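Local coordinates for EvdO1 (Micromonospora carbonacea, PDB 4XBZ), which probably catalyses an oxidative cyclization in orthosomycin biosynthesis as an oxygenase of the phytanoyl-CoA dioxygenase family, with nickel bound at its metal site in this crystal, at residues L157-D162 with W195-S200; G171-G176 with N239-H244. All blocks are in the same frame, centred on the assembly; numbering follows the deposited sequence.

Contact 1: L157-D162 with W195-S200; sequences LAWHRD and WCIPES. With NI (nickel (II) ion), chain I.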
loop_
_atom_site.group_PDB
_atom_site.type_symbol
_atom_site.label_atom_id
_atom_site.label_comp_id
_atom_site.label_asym_id
_atom_site.label_seq_id
_atom_site.Cartn_x
_atom_site.Cartn_y
_atom_site.Cartn_z
ATOM N N LEU A 157 24.774 6.796 14.336
ATOM C CA LEU A 157 23.788 5.744 14.014
ATOM C C LEU A 157 24.180 5.104 12.691
ATOM O O LEU A 157 24.060 5.721 11.633
ATOM C CB LEU A 157 22.358 6.305 13.926
ATOM C CG LEU A 157 21.178 5.314 13.902
ATOM C CD1 LEU A 157 21.062 4.566 15.236
ATOM C CD2 LEU A 157 19.827 5.979 13.529
ATOM N N ALA A 158 24.693 3.884 12.765
ATOM C CA ALA A 158 25.153 3.168 11.589
ATOM C C ALA A 158 23.985 2.914 10.641
ATOM O O ALA A 158 22.842 2.748 11.089
ATOM C CB ALA A 158 25.812 1.852 11.987
ATOM N N TRP A 159 24.287 2.910 9.343
ATOM C CA TRP A 159 23.318 2.583 8.308
ATOM C C TRP A 159 22.740 1.173 8.462
ATOM O O TRP A 159 23.470 0.176 8.546
ATOM C CB TRP A 159 23.952 2.720 6.935
ATOM C CG TRP A 159 24.435 4.090 6.630
ATOM C CD1 TRP A 159 25.704 4.568 6.791
ATOM C CD2 TRP A 159 23.661 5.173 6.102
ATOM N NE1 TRP A 159 25.767 5.874 6.391
ATOM C CE2 TRP A 159 24.529 6.272 5.961
ATOM C CE3 TRP A 159 22.320 5.318 5.731
ATOM C CZ2 TRP A 159 24.103 7.504 5.464
ATOM C CZ3 TRP A 159 21.897 6.543 5.236
ATOM C CH2 TRP A 159 22.790 7.619 5.107
ATOM N N HIS A 160 21.416 1.093 8.473
ATOM C CA HIS A 160 20.764 -0.174 8.730
ATOM C C HIS A 160 19.352 -0.174 8.177
ATOM O O HIS A 160 18.750 0.879 7.965
ATOM C CB HIS A 160 20.732 -0.449 10.237
ATOM C CG HIS A 160 19.837 0.489 10.988
ATOM N ND1 HIS A 160 20.135 1.824 11.162
ATOM C CD2 HIS A 160 18.634 0.293 11.582
ATOM C CE1 HIS A 160 19.164 2.408 11.845
ATOM N NE2 HIS A 160 18.240 1.500 12.110
ATOM N N ARG A 161 18.838 -1.372 7.938
ATOM C CA ARG A 161 17.409 -1.596 7.803
ATOM C C ARG A 161 16.849 -1.948 9.172
ATOM O O ARG A 161 17.571 -2.464 10.024
ATOM C CB ARG A 161 17.120 -2.722 6.819
ATOM C CG ARG A 161 17.159 -2.335 5.360
ATOM C CD ARG A 161 16.750 -3.542 4.503
ATOM N NE ARG A 161 16.482 -3.152 3.124
ATOM C CZ ARG A 161 16.462 -3.997 2.096
ATOM N NH1 ARG A 161 16.698 -5.291 2.291
ATOM N NH2 ARG A 161 16.196 -3.547 0.872
ATOM N N ASP A 162 15.571 -1.665 9.384
ATOM C CA ASP A 162 14.885 -2.126 10.584
ATOM C C ASP A 162 14.499 -3.590 10.383
ATOM O O ASP A 162 14.374 -4.038 9.249
ATOM C CB ASP A 162 13.669 -1.241 10.882
ATOM C CG ASP A 162 14.072 0.189 11.252
ATOM O OD1 ASP A 162 15.078 0.343 11.972
ATOM O OD2 ASP A 162 13.402 1.154 10.831
ATOM N N TRP A 195 19.045 10.463 8.124
ATOM C CA TRP A 195 19.297 10.444 6.688
ATOM C C TRP A 195 18.874 9.087 6.130
ATOM O O TRP A 195 18.909 8.075 6.820
ATOM C CB TRP A 195 20.772 10.720 6.370
ATOM C CG TRP A 195 21.256 12.086 6.790
ATOM C CD1 TRP A 195 21.512 12.506 8.060
ATOM C CD2 TRP A 195 21.561 13.198 5.934
ATOM N NE1 TRP A 195 21.942 13.806 8.053
ATOM C CE2 TRP A 195 21.980 14.259 6.763
ATOM C CE3 TRP A 195 21.512 13.404 4.552
ATOM C CZ2 TRP A 195 22.351 15.506 6.258
ATOM C CZ3 TRP A 195 21.877 14.642 4.051
ATOM C CH2 TRP A 195 22.298 15.677 4.902
ATOM N N CYS A 196 18.465 9.054 4.877
ATOM C CA CYS A 196 18.117 7.767 4.310
ATOM C C CYS A 196 18.468 7.698 2.842
ATOM O O CYS A 196 18.633 8.730 2.186
ATOM C CB CYS A 196 16.637 7.484 4.518
ATOM S SG CYS A 196 15.602 8.707 3.779
ATOM N N ILE A 197 18.591 6.477 2.332
ATOM C CA ILE A 197 18.821 6.286 0.906
ATOM C C ILE A 197 17.513 5.933 0.198
ATOM O O ILE A 197 17.027 4.801 0.299
ATOM C CB ILE A 197 19.880 5.207 0.647
ATOM C CG1 ILE A 197 21.198 5.619 1.309
ATOM C CG2 ILE A 197 20.054 4.986 -0.870
ATOM C CD1 ILE A 197 22.232 4.542 1.363
ATOM N N PRO A 198 16.935 6.913 -0.509
ATOM C CA PRO A 198 15.684 6.697 -1.254
ATOM C C PRO A 198 15.749 5.444 -2.129
ATOM O O PRO A 198 16.801 5.164 -2.699
ATOM C CB PRO A 198 15.557 7.957 -2.126
ATOM C CG PRO A 198 16.419 8.980 -1.468
ATOM C CD PRO A 198 17.526 8.242 -0.768
ATOM N N GLU A 199 14.656 4.690 -2.185
ATOM C CA GLU A 199 14.532 3.515 -3.048
ATOM C C GLU A 199 15.432 2.353 -2.644
ATOM O O GLU A 199 15.430 1.315 -3.306
ATOM C CB GLU A 199 14.813 3.878 -4.515
ATOM C CG GLU A 199 14.002 5.037 -5.037
ATOM C CD GLU A 199 14.223 5.287 -6.525
ATOM O OE1 GLU A 199 15.133 4.673 -7.115
ATOM O OE2 GLU A 199 13.467 6.079 -7.113
ATOM N N SER A 200 16.166 2.478 -1.546
ATOM C CA SER A 200 16.940 1.327 -1.077
ATOM C C SER A 200 16.009 0.268 -0.495
ATOM O O SER A 200 16.430 -0.861 -0.242
ATOM C CB SER A 200 18.000 1.744 -0.043
ATOM O OG SER A 200 17.425 2.402 1.076
HETATM NI NI NI I . 16.042 2.479 12.487
#
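This contact adjoins the metal site of a double-stranded beta-helix oxygenase. Trp159 and Arg161 reach across to Trp195, Ile197 and Ser200. Trp159 leads with the far end of its six-membered ring. Trp159 CH2 sits 3.9 Å from Trp195 CB, and Trp159 CZ3 is 4.1 Å from Ile197 CG1. Cys196 CA lies at the edge of the ring, near its plane. Trp220 adds a nearly parallel ring. Strands 157-160 and 194-196 are not neighbours in their antiparallel sheet: 244-246 runs between them, so the tryptophan has to span the gap. His160 and Asp162 come from the same segment as the two reaching side chains. They form the His-X-Asp part of the facial triad of this fold, and His244 completes it. His160 NE2 and Asp162 OD1 each bind nickel at 2.4 Å. His160 ND1 donates to Ala158 O at 2.9 Å, which helps fix the turn of the ring. Arg161 is extended from CG to NE. Arg161 NH2 donates to Ser200 O at 2.9 Å, in the carbonyl plane, with an N-H...O angle of 149°. NE bonds to Leu241 O and NH2 also to Trp203 O. Cutting Arg161 back to an alanine would probably leave these three carbonyls without their guanidinium donors and the turn from Ile197 to Ser200 less firmly held. Ser200 OG donates to Ile197 O at 2.6 Å, and Ser200 N bonds to the same oxygen.

Contact 2: G171-G176 with N239-H244; sequences GVTGAG and NILTLH. With NI (nickel (II) ion), chain I.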
loop_
_atom_site.group_PDB
_atom_site.type_symbol
_atom_site.label_atom_id
_atom_site.label_comp_id
_atom_site.label_asym_id
_atom_site.label_seq_id
_atom_site.Cartn_x
_atom_site.Cartn_y
_atom_site.Cartn_z
ATOM N N GLY A 171 10.028 -8.477 -1.947
ATOM C CA GLY A 171 8.790 -8.982 -2.517
ATOM C C GLY A 171 7.609 -8.689 -1.599
ATOM O O GLY A 171 6.575 -8.203 -2.039
ATOM N N VAL A 172 7.784 -8.941 -0.307
ATOM C CA VAL A 172 6.704 -8.778 0.649
ATOM C C VAL A 172 6.300 -7.330 0.918
ATOM O O VAL A 172 5.108 -7.028 0.983
ATOM C CB VAL A 172 7.069 -9.434 1.986
ATOM C CG1 VAL A 172 5.916 -9.305 2.978
ATOM C CG2 VAL A 172 7.407 -10.886 1.767
ATOM N N THR A 173 7.263 -6.423 1.066
ATOM C CA THR A 173 6.924 -5.099 1.577
ATOM C C THR A 173 7.844 -3.960 1.097
ATOM O O THR A 173 7.840 -2.854 1.670
ATOM C CB THR A 173 6.894 -5.134 3.145
ATOM O OG1 THR A 173 6.365 -3.908 3.656
ATOM C CG2 THR A 173 8.298 -5.389 3.744
ATOM N N GLY A 174 8.619 -4.213 0.041
ATOM C CA GLY A 174 9.421 -3.165 -0.574
ATOM C C GLY A 174 8.522 -1.998 -0.917
ATOM O O GLY A 174 8.931 -0.842 -0.816
ATOM N N ALA A 175 7.285 -2.314 -1.321
ATOM C CA ALA A 175 6.257 -1.313 -1.589
ATOM C C ALA A 175 5.840 -0.511 -0.346
ATOM O O ALA A 175 5.143 0.493 -0.486
ATOM C CB ALA A 175 5.042 -1.971 -2.189
ATOM N N GLY A 176 6.251 -0.941 0.854
ATOM C CA GLY A 176 6.014 -0.156 2.063
ATOM C C GLY A 176 4.748 -0.476 2.861
ATOM O O GLY A 176 3.903 0.388 3.094
ATOM N N ASN A 239 9.692 3.273 5.406
ATOM C CA ASN A 239 9.723 1.858 5.116
ATOM C C ASN A 239 10.884 1.236 5.872
ATOM O O ASN A 239 12.000 1.753 5.804
ATOM C CB ASN A 239 9.878 1.666 3.613
ATOM C CG ASN A 239 9.727 0.233 3.175
ATOM O OD1 ASN A 239 10.064 -0.707 3.897
ATOM N ND2 ASN A 239 9.241 0.059 1.953
ATOM N N ILE A 240 10.628 0.142 6.586
ATOM C CA ILE A 240 11.666 -0.492 7.402
ATOM C C ILE A 240 12.820 -1.037 6.548
ATOM O O ILE A 240 13.903 -1.312 7.072
ATOM C CB ILE A 240 11.088 -1.644 8.266
ATOM C CG1 ILE A 240 10.334 -2.636 7.378
ATOM C CG2 ILE A 240 10.154 -1.091 9.345
ATOM C CD1 ILE A 240 10.504 -4.059 7.764
ATOM N N LEU A 241 12.584 -1.184 5.245
ATOM C CA LEU A 241 13.602 -1.667 4.312
ATOM C C LEU A 241 14.461 -0.522 3.744
ATOM O O LEU A 241 15.459 -0.754 3.043
ATOM C CB LEU A 241 12.942 -2.439 3.153
ATOM C CG LEU A 241 12.126 -3.693 3.499
ATOM C CD1 LEU A 241 11.548 -4.403 2.260
ATOM C CD2 LEU A 241 12.988 -4.635 4.292
ATOM N N THR A 242 14.058 0.720 4.010
ATOM C CA THR A 242 14.875 1.851 3.591
ATOM C C THR A 242 16.088 1.966 4.500
ATOM O O THR A 242 15.949 2.084 5.715
ATOM C CB THR A 242 14.106 3.173 3.609
ATOM O OG1 THR A 242 12.900 3.035 2.849
ATOM C CG2 THR A 242 14.969 4.293 3.020
ATOM N N LEU A 243 17.270 1.911 3.895
ATOM C CA LEU A 243 18.529 2.108 4.607
ATOM C C LEU A 243 18.580 3.506 5.220
ATOM O O LEU A 243 18.348 4.499 4.530
ATOM C CB LEU A 243 19.717 1.891 3.664
ATOM C CG LEU A 243 21.058 1.671 4.364
ATOM C CD1 LEU A 243 21.008 0.400 5.192
ATOM C CD2 LEU A 243 22.205 1.612 3.362
ATOM N N HIS A 244 18.847 3.578 6.526
ATOM C CA HIS A 244 18.985 4.878 7.186
ATOM C C HIS A 244 20.020 4.892 8.308
ATOM O O HIS A 244 20.479 3.848 8.769
ATOM C CB HIS A 244 17.638 5.366 7.737
ATOM C CG HIS A 244 16.960 4.392 8.647
ATOM N ND1 HIS A 244 16.441 3.195 8.200
ATOM C CD2 HIS A 244 16.700 4.444 9.974
ATOM C CE1 HIS A 244 15.898 2.547 9.214
ATOM N NE2 HIS A 244 16.037 3.287 10.300
HETATM NI NI NI I . 16.042 2.479 12.487
HETATM O O HOH W 1 7.795 -2.063 4.574
#
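Asn239, at the end of strand 235-239, reaches Thr173 and Gly176 at the end of helix 169-173 and just beyond, and it also forms an Asx turn in the loop leading to the metal ligand His244. Its CB points toward segment 171-176. CG stands anti to the backbone N (chi1 -172°), which carries the amide to Thr173 and Gly176. Asn239 CG lies 3.9 Å from Gly176 CA. There the two branches part. Asn239 OD1 accepts from Leu241 N at 2.9 Å; the donor sits above the carbonyl plane, not on a lone pair. OD1 also takes a bond from a water that lies 2.5 Å from Thr173 OG1. That hydroxyl also bonds to the backbone N of Arg177, its strongest partner, and to that of Val178. The other branch, Asn239 ND2, donates to Thr173 O at 3.2 Å, in that carbonyl's plane. Thr173 O also accepts from Gly176 N, so one carbonyl serves both the chain turn and the amide. Gly176 has positive phi, and a side chain there would jam against the preceding carbonyl as well as approach ND2. Beside the amide, Leu241 packs obliquely against Thr173. Leu241 CD1 touches Thr173 CG2 at 3.7 Å and lies equally far from Gly174 N. At the far end of the loop, His244 ND1 donates to Thr242 O almost in the ring plane, while NE2 binds nickel at 2.3 Å.

Contact 2 is buried throughout, whereas contact 1 is only partly so. Both feed the same nickel ion: contact 1 supplies two ligands and contact 2 the third. Contact 1 spans a sheet and runs on into the loops beyond its strands, relying on an aromatic ring and a charged guanidinium. Contact 2 joins the end of a helix to the loop before 244-246, and its main polar link is a neutral amide with a water beside it. The two touch directly: Arg161 reaches the Leu241 carbonyl, and Ser200 OG lies 2.9 Å from Leu243 N, a probable hydrogen bond. Loop 239-244 is thus held from both segments of contact 1.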